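Local coordinates for FAD dependent oxidoreductase domain-containing protein (Deinococcus radiodurans R1, PDB 3C4N) that probably acts as an FAD-dependent oxidoreductase and binds ADP in its nucleotide-binding site, at residues Q89-G94 against Q98-R103; P122-L127 against L139-D144; E104-A109 against L382-A387. One frame throughout, in Å; residues are numbered along the deposited sequence.

Interaction 1 (Q89-G94 against Q98-R103); sequences QDIPAG and QAEWTR
The backbone oxygen of Q98, whose side chain approaches G94, is gripped twice by one residue. T102 OG1 donates to Q98 O at 2.9 Å. T102 N, the usual helical donor one turn on, reaches Q98 O at 3.0 Å. The two donors come from opposite faces of the carbonyl plane, and OG1 is tilted 31° from that plane. T102 OG1 also takes a hydrogen bond from A385 N, so the hydroxyl links two helices. The contact with segment 89-94 is itself apolar. I91 points at the helix and lays its longer branch over the methyl of A99. The CD1 atom of I91 is 3.4 Å from A99 CB, and I91 CG1 is 3.5 Å from A99 CB. With chi1 at -56°, CG1 is anti to the carbonyl carbon. I91 CG2 is anti to the backbone N and still lies 4.1 Å from A99 CB, so the methyl of A99 is touched mainly by CG1 and CD1. Q98 bends at chi2 (80°), which turns the end of its side chain toward G94, a loose approach. G94 has a positive phi, a backbone shape that suits glycine, as the loop turns into the helix. The pair is thus a loop folded back on the helix it leads into. E100 has its salt bridge with R165. The loop enters from strand 85-86, W86 bonds to the A99 oxygen, and helix 379-398 covers A99 and P92 with L382.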
ATOM      1  N   GLN A  89      -0.627 -33.138  11.224  1.00 23.31           N
ATOM      2  CA  GLN A  89      -1.884 -33.656  11.774  1.00 25.29           C
ATOM      3  C   GLN A  89      -3.080 -32.869  11.261  1.00 20.52           C
ATOM      4  O   GLN A  89      -4.227 -33.217  11.530  1.00 22.10           O
ATOM      5  CB  GLN A  89      -1.852 -33.634  13.310  1.00 30.58           C
ATOM      6  CG  GLN A  89      -0.829 -34.601  13.904  1.00 25.46           C
ATOM      7  CD  GLN A  89      -0.707 -34.496  15.410  1.00 33.95           C
ATOM      8  OE1 GLN A  89       0.145 -35.149  16.022  1.00 32.29           O
ATOM      9  NE2 GLN A  89      -1.558 -33.676  16.020  1.00 35.15           N
ATOM     10  N   ASP A  90      -2.813 -31.802  10.521  1.00 17.63           N
ATOM     11  CA  ASP A  90      -3.900 -31.016   9.979  1.00 20.31           C
ATOM     12  C   ASP A  90      -4.041 -31.258   8.489  1.00 20.00           C
ATOM     13  O   ASP A  90      -4.653 -30.462   7.780  1.00 21.64           O
ATOM     14  CB  ASP A  90      -3.681 -29.531  10.242  1.00 23.03           C
ATOM     15  CG  ASP A  90      -4.004 -29.138  11.667  1.00 27.97           C
ATOM     16  OD1 ASP A  90      -4.496 -30.001  12.438  1.00 18.20           O
ATOM     17  OD2 ASP A  90      -3.775 -27.955  12.011  1.00 29.20           O
ATOM     18  N   ILE A  91      -3.478 -32.365   8.019  1.00 17.43           N
ATOM     19  CA  ILE A  91      -3.554 -32.714   6.611  1.00 16.44           C
ATOM     20  C   ILE A  91      -4.653 -33.749   6.384  1.00 19.67           C
ATOM     21  O   ILE A  91      -4.545 -34.886   6.834  1.00 17.11           O
ATOM     22  CB  ILE A  91      -2.232 -33.329   6.107  1.00 18.84           C
ATOM     23  CG1 ILE A  91      -1.060 -32.377   6.375  1.00 19.62           C
ATOM     24  CG2 ILE A  91      -2.351 -33.643   4.610  1.00 13.91           C
ATOM     25  CD1 ILE A  91       0.309 -32.984   6.082  1.00  6.85           C
ATOM     26  N   PRO A  92      -5.739 -33.361   5.704  1.00 19.79           N
ATOM     27  CA  PRO A  92      -6.814 -34.323   5.447  1.00 22.84           C
ATOM     28  C   PRO A  92      -6.240 -35.322   4.445  1.00 24.96           C
ATOM     29  O   PRO A  92      -5.211 -35.044   3.825  1.00 26.84           O
ATOM     30  CB  PRO A  92      -7.911 -33.465   4.819  1.00 21.85           C
ATOM     31  CG  PRO A  92      -7.702 -32.127   5.449  1.00 16.09           C
ATOM     32  CD  PRO A  92      -6.186 -31.989   5.409  1.00 26.29           C
ATOM     33  N   ALA A  93      -6.897 -36.467   4.275  1.00 20.67           N
ATOM     34  CA  ALA A  93      -6.427 -37.490   3.344  1.00 16.77           C
ATOM     35  C   ALA A  93      -6.490 -37.003   1.904  1.00 15.18           C
ATOM     36  O   ALA A  93      -7.539 -36.559   1.440  1.00 19.36           O
ATOM     37  CB  ALA A  93      -7.253 -38.754   3.500  1.00 14.57           C
ATOM     38  N   GLY A  94      -5.364 -37.077   1.198  1.00 15.76           N
ATOM     39  CA  GLY A  94      -5.332 -36.651  -0.191  1.00  5.34           C
ATOM     40  C   GLY A  94      -4.761 -35.264  -0.380  1.00 13.61           C
ATOM     41  O   GLY A  94      -4.523 -34.835  -1.506  1.00 17.00           O
ATOM     42  N   GLN A  98      -0.493 -30.497  -1.254  1.00 13.13           N
ATOM     43  CA  GLN A  98      -0.757 -29.115  -0.876  1.00 16.91           C
ATOM     44  C   GLN A  98      -0.054 -28.744   0.432  1.00 19.35           C
ATOM     45  O   GLN A  98       0.521 -27.659   0.556  1.00 17.30           O
ATOM     46  CB  GLN A  98      -2.268 -28.885  -0.732  1.00 20.12           C
ATOM     47  CG  GLN A  98      -3.051 -28.984  -2.047  1.00 14.12           C
ATOM     48  CD  GLN A  98      -3.341 -30.411  -2.494  1.00 22.11           C
ATOM     49  OE1 GLN A  98      -2.759 -31.376  -1.991  1.00 14.43           O
ATOM     50  NE2 GLN A  98      -4.243 -30.547  -3.461  1.00 22.36           N
ATOM     51  N   ALA A  99      -0.090 -29.659   1.397  1.00 12.21           N
ATOM     52  CA  ALA A  99       0.525 -29.430   2.691  1.00  9.79           C
ATOM     53  C   ALA A  99       2.036 -29.269   2.615  1.00 13.41           C
ATOM     54  O   ALA A  99       2.605 -28.367   3.238  1.00 16.37           O
ATOM     55  CB  ALA A  99       0.182 -30.571   3.644  1.00 11.24           C
ATOM     56  N   GLU A 100       2.693 -30.138   1.860  1.00 12.71           N
ATOM     57  CA  GLU A 100       4.153 -30.076   1.762  1.00 14.47           C
ATOM     58  C   GLU A 100       4.620 -28.869   0.959  1.00  9.40           C
ATOM     59  O   GLU A 100       5.619 -28.245   1.300  1.00 13.46           O
ATOM     60  CB  GLU A 100       4.715 -31.367   1.146  1.00 19.52           C
ATOM     61  CG  GLU A 100       4.549 -32.638   2.014  1.00 21.69           C
ATOM     62  CD  GLU A 100       4.978 -32.457   3.482  1.00 24.10           C
ATOM     63  OE1 GLU A 100       5.904 -31.659   3.763  1.00 17.44           O
ATOM     64  OE2 GLU A 100       4.389 -33.139   4.354  1.00 11.21           O
ATOM     65  N   TRP A 101       3.894 -28.551  -0.104  1.00  9.41           N
ATOM     66  CA  TRP A 101       4.235 -27.414  -0.941  1.00 18.99           C
ATOM     67  C   TRP A 101       4.135 -26.150  -0.086  1.00 20.54           C
ATOM     68  O   TRP A 101       5.014 -25.276  -0.125  1.00 23.86           O
ATOM     69  CB  TRP A 101       3.271 -27.333  -2.128  1.00 21.12           C
ATOM     70  CG  TRP A 101       3.649 -26.287  -3.128  1.00 17.09           C
ATOM     71  CD1 TRP A 101       4.496 -26.431  -4.188  1.00 21.68           C
ATOM     72  CD2 TRP A 101       3.258 -24.913  -3.110  1.00 15.06           C
ATOM     73  NE1 TRP A 101       4.663 -25.227  -4.832  1.00 19.97           N
ATOM     74  CE2 TRP A 101       3.913 -24.277  -4.190  1.00 26.36           C
ATOM     75  CE3 TRP A 101       2.420 -24.155  -2.283  1.00  8.55           C
ATOM     76  CZ2 TRP A 101       3.755 -22.912  -4.463  1.00 26.04           C
ATOM     77  CZ3 TRP A 101       2.264 -22.802  -2.552  1.00 15.79           C
ATOM     78  CH2 TRP A 101       2.929 -22.195  -3.635  1.00 16.68           C
ATOM     79  N   THR A 102       3.063 -26.055   0.696  1.00 23.18           N
ATOM     80  CA  THR A 102       2.876 -24.901   1.574  1.00 19.68           C
ATOM     81  C   THR A 102       4.030 -24.839   2.575  1.00 17.29           C
ATOM     82  O   THR A 102       4.567 -23.763   2.833  1.00 12.93           O
ATOM     83  CB  THR A 102       1.532 -24.985   2.348  1.00 21.54           C
ATOM     84  OG1 THR A 102       0.449 -24.904   1.416  1.00 19.58           O
ATOM     85  CG2 THR A 102       1.416 -23.833   3.360  1.00 22.51           C
ATOM     86  N   ARG A 103       4.427 -25.993   3.117  1.00 11.10           N
ATOM     87  CA  ARG A 103       5.512 -26.013   4.092  1.00 14.10           C
ATOM     88  C   ARG A 103       6.801 -25.482   3.479  1.00 15.77           C
ATOM     89  O   ARG A 103       7.497 -24.672   4.098  1.00 11.09           O
ATOM     90  CB  ARG A 103       5.757 -27.425   4.659  1.00 19.79           C
ATOM     91  CG  ARG A 103       6.399 -27.377   6.052  1.00 14.65           C
ATOM     92  CD  ARG A 103       6.827 -28.722   6.646  1.00 15.74           C
ATOM     93  NE  ARG A 103       8.275 -28.831   6.525  1.00 20.09           N
ATOM     94  CZ  ARG A 103       9.123 -29.136   7.504  1.00 15.33           C
ATOM     95  NH1 ARG A 103       8.714 -29.392   8.734  1.00 14.19           N
ATOM     96  NH2 ARG A 103      10.416 -29.148   7.250  1.00 18.88           N
TER

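Interaction 2 (P122-L127 against L139-D144); sequences PLLHLL and LDALAD
The side chains of L124 and L142 run alongside each other, pointing opposite ways, with their CD1 methyls side by side. L124 CD1 is 3.2 Å from L142 CD1, very tight for two methyl groups, so the exact spacing is doubtful at this resolution. The same L124 methyl also touches A141, with L124 CD1 at 3.6 Å from A141 CB. One branch of L124 therefore carries the whole contact. Its chi1 (-50°) sets CG anti to the carbonyl carbon, and the extended chi2 (-172°) carries CD1 out toward the helix end. A141 faces the strand directly. L142 starts out along the contact, and its branch turns in toward L124. Its chi2 of 23° is close to eclipsed, an unusual shape for leucine. The setting is a short helix packed on one face of a mixed beta sheet. Strand 118-127 runs parallel to strand 270-273 and antiparallel to strand 159-163. L124 points at the helix, while L123 and H125 face the other way, toward Q89. Beside the helix, L124 also packs on V162 and L271. L126 lies to one side and packs on A160 and L152. L142 is where the helix ends, being the first residue to leave helical angles. Just beyond it, A143 N still bonds to D140 O at 3.1 Å. The backbone of L124 bonds to V270 and R272 of the parallel neighbour.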
ATOM      1  N   PRO A 122       7.892 -29.014  17.638  1.00 30.23           N
ATOM      2  CA  PRO A 122       7.082 -30.233  17.629  1.00 31.11           C
ATOM      3  C   PRO A 122       5.701 -29.982  18.228  1.00 31.09           C
ATOM      4  O   PRO A 122       5.540 -29.117  19.099  1.00 25.74           O
ATOM      5  CB  PRO A 122       7.909 -31.200  18.470  1.00 29.85           C
ATOM      6  CG  PRO A 122       8.573 -30.292  19.447  1.00 24.62           C
ATOM      7  CD  PRO A 122       9.037 -29.163  18.546  1.00 34.74           C
ATOM      8  N   LEU A 123       4.716 -30.745  17.757  1.00 24.74           N
ATOM      9  CA  LEU A 123       3.338 -30.621  18.222  1.00 17.75           C
ATOM     10  C   LEU A 123       2.881 -31.931  18.849  1.00 23.74           C
ATOM     11  O   LEU A 123       3.060 -32.992  18.261  1.00 31.10           O
ATOM     12  CB  LEU A 123       2.429 -30.242  17.048  1.00 12.76           C
ATOM     13  CG  LEU A 123       0.956 -29.965  17.331  1.00 16.50           C
ATOM     14  CD1 LEU A 123       0.367 -29.094  16.238  1.00 11.38           C
ATOM     15  CD2 LEU A 123       0.205 -31.280  17.427  1.00 25.95           C
ATOM     16  N   LEU A 124       2.303 -31.861  20.048  1.00 19.20           N
ATOM     17  CA  LEU A 124       1.839 -33.070  20.725  1.00 21.23           C
ATOM     18  C   LEU A 124       0.326 -33.096  20.878  1.00 22.15           C
ATOM     19  O   LEU A 124      -0.254 -32.142  21.379  1.00 27.48           O
ATOM     20  CB  LEU A 124       2.464 -33.195  22.119  1.00 18.04           C
ATOM     21  CG  LEU A 124       3.976 -33.057  22.297  1.00 20.01           C
ATOM     22  CD1 LEU A 124       4.319 -33.409  23.732  1.00 23.64           C
ATOM     23  CD2 LEU A 124       4.718 -33.964  21.364  1.00 23.35           C
ATOM     24  N   HIS A 125      -0.305 -34.185  20.437  1.00 26.46           N
ATOM     25  CA  HIS A 125      -1.760 -34.366  20.557  1.00 26.64           C
ATOM     26  C   HIS A 125      -2.015 -35.287  21.763  1.00 33.39           C
ATOM     27  O   HIS A 125      -2.208 -36.496  21.605  1.00 28.99           O
ATOM     28  CB  HIS A 125      -2.324 -35.014  19.285  1.00 31.82           C
ATOM     29  CG  HIS A 125      -3.811 -35.219  19.306  1.00 40.88           C
ATOM     30  ND1 HIS A 125      -4.555 -35.183  20.467  1.00 36.97           N
ATOM     31  CD2 HIS A 125      -4.685 -35.494  18.308  1.00 36.55           C
ATOM     32  CE1 HIS A 125      -5.824 -35.427  20.181  1.00 33.68           C
ATOM     33  NE2 HIS A 125      -5.929 -35.620  18.879  1.00 31.15           N
ATOM     34  N   LEU A 126      -2.003 -34.706  22.961  1.00 34.26           N
ATOM     35  CA  LEU A 126      -2.221 -35.444  24.209  1.00 36.18           C
ATOM     36  C   LEU A 126      -3.481 -36.309  24.187  1.00 35.94           C
ATOM     37  O   LEU A 126      -4.550 -35.866  23.763  1.00 32.01           O
ATOM     38  CB  LEU A 126      -2.295 -34.468  25.386  1.00 37.87           C
ATOM     39  CG  LEU A 126      -1.097 -33.522  25.503  1.00 35.96           C
ATOM     40  CD1 LEU A 126      -1.457 -32.354  26.418  1.00 37.42           C
ATOM     41  CD2 LEU A 126       0.113 -34.288  26.023  1.00 33.69           C
ATOM     42  N   LEU A 127      -3.347 -37.541  24.668  1.00 38.63           N
ATOM     43  CA  LEU A 127      -4.455 -38.489  24.694  1.00 38.37           C
ATOM     44  C   LEU A 127      -4.584 -39.185  26.044  1.00 41.65           C
ATOM     45  O   LEU A 127      -3.613 -39.285  26.789  1.00 45.18           O
ATOM     46  CB  LEU A 127      -4.245 -39.539  23.607  1.00 37.15           C
ATOM     47  CG  LEU A 127      -4.197 -38.989  22.186  1.00 38.41           C
ATOM     48  CD1 LEU A 127      -3.472 -39.968  21.279  1.00 41.70           C
ATOM     49  CD2 LEU A 127      -5.614 -38.714  21.708  1.00 36.04           C
ATOM     50  N   LEU A 139       5.444 -38.210  29.365  1.00 43.71           N
ATOM     51  CA  LEU A 139       6.572 -38.062  30.276  1.00 45.78           C
ATOM     52  C   LEU A 139       7.895 -37.903  29.533  1.00 45.53           C
ATOM     53  O   LEU A 139       8.754 -37.111  29.925  1.00 45.13           O
ATOM     54  CB  LEU A 139       6.642 -39.267  31.221  1.00 46.79           C
ATOM     55  CG  LEU A 139       5.937 -39.151  32.573  1.00 47.26           C
ATOM     56  CD1 LEU A 139       4.542 -38.570  32.405  1.00 54.26           C
ATOM     57  CD2 LEU A 139       5.879 -40.523  33.219  1.00 48.07           C
ATOM     58  N   ASP A 140       8.051 -38.660  28.454  1.00 45.67           N
ATOM     59  CA  ASP A 140       9.267 -38.624  27.649  1.00 45.02           C
ATOM     60  C   ASP A 140       9.228 -37.496  26.628  1.00 44.41           C
ATOM     61  O   ASP A 140      10.253 -36.880  26.337  1.00 43.03           O
ATOM     62  CB  ASP A 140       9.449 -39.968  26.939  1.00 49.35           C
ATOM     63  CG  ASP A 140       9.700 -41.110  27.909  1.00 56.00           C
ATOM     64  OD1 ASP A 140       9.389 -42.271  27.563  1.00 60.08           O
ATOM     65  OD2 ASP A 140      10.217 -40.847  29.016  1.00 60.98           O
ATOM     66  N   ALA A 141       8.039 -37.235  26.089  1.00 46.46           N
ATOM     67  CA  ALA A 141       7.835 -36.177  25.095  1.00 44.31           C
ATOM     68  C   ALA A 141       8.189 -34.805  25.665  1.00 40.39           C
ATOM     69  O   ALA A 141       8.791 -33.971  24.987  1.00 36.57           O
ATOM     70  CB  ALA A 141       6.386 -36.187  24.622  1.00 41.18           C
ATOM     71  N   LEU A 142       7.802 -34.579  26.915  1.00 43.37           N
ATOM     72  CA  LEU A 142       8.077 -33.321  27.595  1.00 46.45           C
ATOM     73  C   LEU A 142       9.348 -33.429  28.438  1.00 47.12           C
ATOM     74  O   LEU A 142       9.518 -32.715  29.425  1.00 48.64           O
ATOM     75  CB  LEU A 142       6.878 -32.935  28.468  1.00 35.30           C
ATOM     76  CG  LEU A 142       5.784 -32.077  27.827  1.00 38.83           C
ATOM     77  CD1 LEU A 142       5.798 -32.236  26.321  1.00 40.20           C
ATOM     78  CD2 LEU A 142       4.427 -32.458  28.406  1.00 31.19           C
ATOM     79  N   ALA A 143      10.238 -34.328  28.034  1.00 48.81           N
ATOM     80  CA  ALA A 143      11.493 -34.531  28.736  1.00 47.06           C
ATOM     81  C   ALA A 143      12.208 -33.212  28.950  1.00 46.48           C
ATOM     82  O   ALA A 143      12.375 -32.770  30.082  1.00 51.05           O
ATOM     83  CB  ALA A 143      12.388 -35.478  27.952  1.00 54.16           C
ATOM     84  N   ASP A 144      12.627 -32.571  27.866  1.00 47.14           N
ATOM     85  CA  ASP A 144      13.340 -31.311  28.012  1.00 54.28           C
ATOM     86  C   ASP A 144      12.429 -30.091  27.942  1.00 51.46           C
ATOM     87  O   ASP A 144      12.882 -28.980  27.669  1.00 53.15           O
ATOM     88  CB  ASP A 144      14.436 -31.189  26.955  1.00 57.23           C
ATOM     89  CG  ASP A 144      15.625 -30.384  27.449  1.00 59.63           C
ATOM     90  OD1 ASP A 144      16.318 -29.761  26.618  1.00 59.75           O
ATOM     91  OD2 ASP A 144      15.872 -30.382  28.675  1.00 61.19           O
TER

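Interaction 3 (E104-A109 against L382-A387); sequences EQLLGA and LGLAAA
L384 is covered most by this contact, and Q105 and L106 supply the surface it meets. Helix 379-398 follows strand 370-374 of the nucleotide-binding sheet, consistent with a Rossmann-type fold, and helix 96-107 packs on it. L384 points straight at helix 96-107, with CG anti to the carbonyl carbon (chi1 -69°) and CD1 reaching furthest. That methyl settles between two neighbours. L384 CD1 is 3.4 Å from L106 CD1, and L384 CD1 is 3.5 Å from Q105 CB. The side chains of L106 and L384 meet at a slant, methyl against methyl. Q105 gives only the base of its side chain to L384. It then bends at chi2 (-68°), and its NE2 hydrogen bonds to Y54 OH on helix 46-58. The same helix packs on L384 through A50 and Y54, so L384 lies between its own helix and helices 96-107 and 46-58. Its side chain is about 10 Å from the bound ADP. Beyond L106 the first helix ends in a Schellman motif with A109 at positive phi: L110 N bonds to Q105 O, and A109 N bonds to L106 O at 3.0 Å.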
ATOM      1  N   GLU A 104       7.105 -25.935   2.264  1.00  9.60           N
ATOM      2  CA  GLU A 104       8.303 -25.517   1.549  1.00 16.31           C
ATOM      3  C   GLU A 104       8.316 -24.008   1.320  1.00 17.26           C
ATOM      4  O   GLU A 104       9.353 -23.355   1.486  1.00 16.59           O
ATOM      5  CB  GLU A 104       8.401 -26.244   0.205  1.00 18.85           C
ATOM      6  CG  GLU A 104       9.783 -26.139  -0.407  1.00 33.61           C
ATOM      7  CD  GLU A 104       9.993 -27.031  -1.631  1.00 38.79           C
ATOM      8  OE1 GLU A 104      11.163 -27.401  -1.890  1.00 39.04           O
ATOM      9  OE2 GLU A 104       9.013 -27.351  -2.338  1.00 41.05           O
ATOM     10  N   GLN A 105       7.158 -23.464   0.939  1.00 15.86           N
ATOM     11  CA  GLN A 105       7.011 -22.031   0.702  1.00 15.71           C
ATOM     12  C   GLN A 105       7.368 -21.264   1.980  1.00 23.93           C
ATOM     13  O   GLN A 105       8.146 -20.304   1.953  1.00 29.32           O
ATOM     14  CB  GLN A 105       5.571 -21.696   0.290  1.00 14.00           C
ATOM     15  CG  GLN A 105       5.198 -22.068  -1.121  1.00 12.51           C
ATOM     16  CD  GLN A 105       5.921 -21.237  -2.157  1.00 21.96           C
ATOM     17  OE1 GLN A 105       6.799 -21.742  -2.852  1.00 24.71           O
ATOM     18  NE2 GLN A 105       5.564 -19.953  -2.265  1.00 14.30           N
ATOM     19  N   LEU A 106       6.798 -21.709   3.098  1.00 20.77           N
ATOM     20  CA  LEU A 106       7.033 -21.107   4.408  1.00 17.81           C
ATOM     21  C   LEU A 106       8.521 -20.990   4.729  1.00 18.23           C
ATOM     22  O   LEU A 106       9.023 -19.892   4.962  1.00 17.56           O
ATOM     23  CB  LEU A 106       6.328 -21.936   5.488  1.00  6.75           C
ATOM     24  CG  LEU A 106       4.954 -21.515   6.042  1.00 15.86           C
ATOM     25  CD1 LEU A 106       4.214 -20.614   5.109  1.00 11.25           C
ATOM     26  CD2 LEU A 106       4.154 -22.754   6.357  1.00  7.97           C
ATOM     27  N   LEU A 107       9.228 -22.117   4.738  1.00 14.67           N
ATOM     28  CA  LEU A 107      10.660 -22.108   5.037  1.00 16.92           C
ATOM     29  C   LEU A 107      11.479 -21.328   4.002  1.00 20.04           C
ATOM     30  O   LEU A 107      12.559 -20.836   4.309  1.00 11.87           O
ATOM     31  CB  LEU A 107      11.190 -23.543   5.136  1.00  8.30           C
ATOM     32  CG  LEU A 107      10.575 -24.457   6.201  1.00 12.07           C
ATOM     33  CD1 LEU A 107      11.163 -25.846   6.054  1.00  7.76           C
ATOM     34  CD2 LEU A 107      10.834 -23.909   7.590  1.00  9.89           C
ATOM     35  N   GLY A 108      10.965 -21.217   2.778  1.00 28.92           N
ATOM     36  CA  GLY A 108      11.686 -20.490   1.749  1.00 24.16           C
ATOM     37  C   GLY A 108      11.175 -19.068   1.589  1.00 26.91           C
ATOM     38  O   GLY A 108      11.556 -18.361   0.654  1.00 21.58           O
ATOM     39  N   ALA A 109      10.304 -18.653   2.507  1.00 25.97           N
ATOM     40  CA  ALA A 109       9.718 -17.314   2.483  1.00 27.40           C
ATOM     41  C   ALA A 109       9.109 -16.964   1.113  1.00 20.64           C
ATOM     42  O   ALA A 109       9.239 -15.836   0.645  1.00 20.09           O
ATOM     43  CB  ALA A 109      10.782 -16.282   2.874  1.00 23.96           C
ATOM     44  N   LEU A 382      -2.440 -25.584   4.824  1.00 17.16           N
ATOM     45  CA  LEU A 382      -2.795 -25.672   3.411  1.00 17.20           C
ATOM     46  C   LEU A 382      -3.134 -24.356   2.688  1.00 15.27           C
ATOM     47  O   LEU A 382      -3.467 -24.384   1.504  1.00 18.63           O
ATOM     48  CB  LEU A 382      -4.000 -26.609   3.290  1.00 16.42           C
ATOM     49  CG  LEU A 382      -3.919 -27.959   4.018  1.00 15.85           C
ATOM     50  CD1 LEU A 382      -5.302 -28.589   4.121  1.00 10.40           C
ATOM     51  CD2 LEU A 382      -2.966 -28.871   3.294  1.00 14.24           C
ATOM     52  N   GLY A 383      -3.056 -23.221   3.381  1.00 13.06           N
ATOM     53  CA  GLY A 383      -3.412 -21.936   2.780  1.00  7.73           C
ATOM     54  C   GLY A 383      -2.715 -21.484   1.502  1.00  7.17           C
ATOM     55  O   GLY A 383      -3.377 -21.200   0.510  1.00  5.80           O
ATOM     56  N   LEU A 384      -1.389 -21.390   1.521  1.00  9.65           N
ATOM     57  CA  LEU A 384      -0.646 -20.959   0.342  1.00 14.39           C
ATOM     58  C   LEU A 384      -0.978 -21.807  -0.881  1.00 15.49           C
ATOM     59  O   LEU A 384      -1.279 -21.276  -1.945  1.00 15.82           O
ATOM     60  CB  LEU A 384       0.866 -21.008   0.609  1.00 14.26           C
ATOM     61  CG  LEU A 384       1.415 -19.981   1.609  1.00 19.10           C
ATOM     62  CD1 LEU A 384       2.904 -20.249   1.940  1.00 18.19           C
ATOM     63  CD2 LEU A 384       1.252 -18.602   0.997  1.00 14.50           C
ATOM     64  N   ALA A 385      -0.947 -23.128  -0.713  1.00 15.04           N
ATOM     65  CA  ALA A 385      -1.221 -24.060  -1.801  1.00 10.91           C
ATOM     66  C   ALA A 385      -2.499 -23.736  -2.548  1.00  9.45           C
ATOM     67  O   ALA A 385      -2.520 -23.742  -3.785  1.00 12.29           O
ATOM     68  CB  ALA A 385      -1.282 -25.488  -1.262  1.00 14.50           C
ATOM     69  N   ALA A 386      -3.569 -23.450  -1.812  1.00  8.20           N
ATOM     70  CA  ALA A 386      -4.845 -23.140  -2.456  1.00 13.45           C
ATOM     71  C   ALA A 386      -4.803 -21.804  -3.199  1.00 13.96           C
ATOM     72  O   ALA A 386      -5.485 -21.638  -4.212  1.00 15.59           O
ATOM     73  CB  ALA A 386      -5.978 -23.157  -1.424  1.00  1.03           C
ATOM     74  N   ALA A 387      -3.998 -20.858  -2.713  1.00 15.54           N
ATOM     75  CA  ALA A 387      -3.890 -19.559  -3.383  1.00 14.05           C
ATOM     76  C   ALA A 387      -3.029 -19.686  -4.636  1.00 11.68           C
ATOM     77  O   ALA A 387      -3.272 -19.012  -5.632  1.00 15.10           O
ATOM     78  CB  ALA A 387      -3.292 -18.509  -2.438  1.00 11.49           C
TER

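From the N terminus, interaction 1 comes first. It closes a very short loop, tying the segment after strand 85-86 to helix 96-107. The same helix then opens interaction 3. Before that contact closes, strand 118-127 opens interaction 2, which shuts a short excursion at helix 138-141. Interaction 2 is therefore nested inside the long loop that interaction 3 closes on helix 379-398, near the C terminus. No two of the contacts cross. Interactions 1 and 3 share helix 96-107 and touch each other. Interaction 1 also touches interaction 2, where Q89 packs on L123 and H125. Interaction 3 ties helix 96-107 to helix 379-398, while interaction 2 stays at the sheet holding strand 118-127.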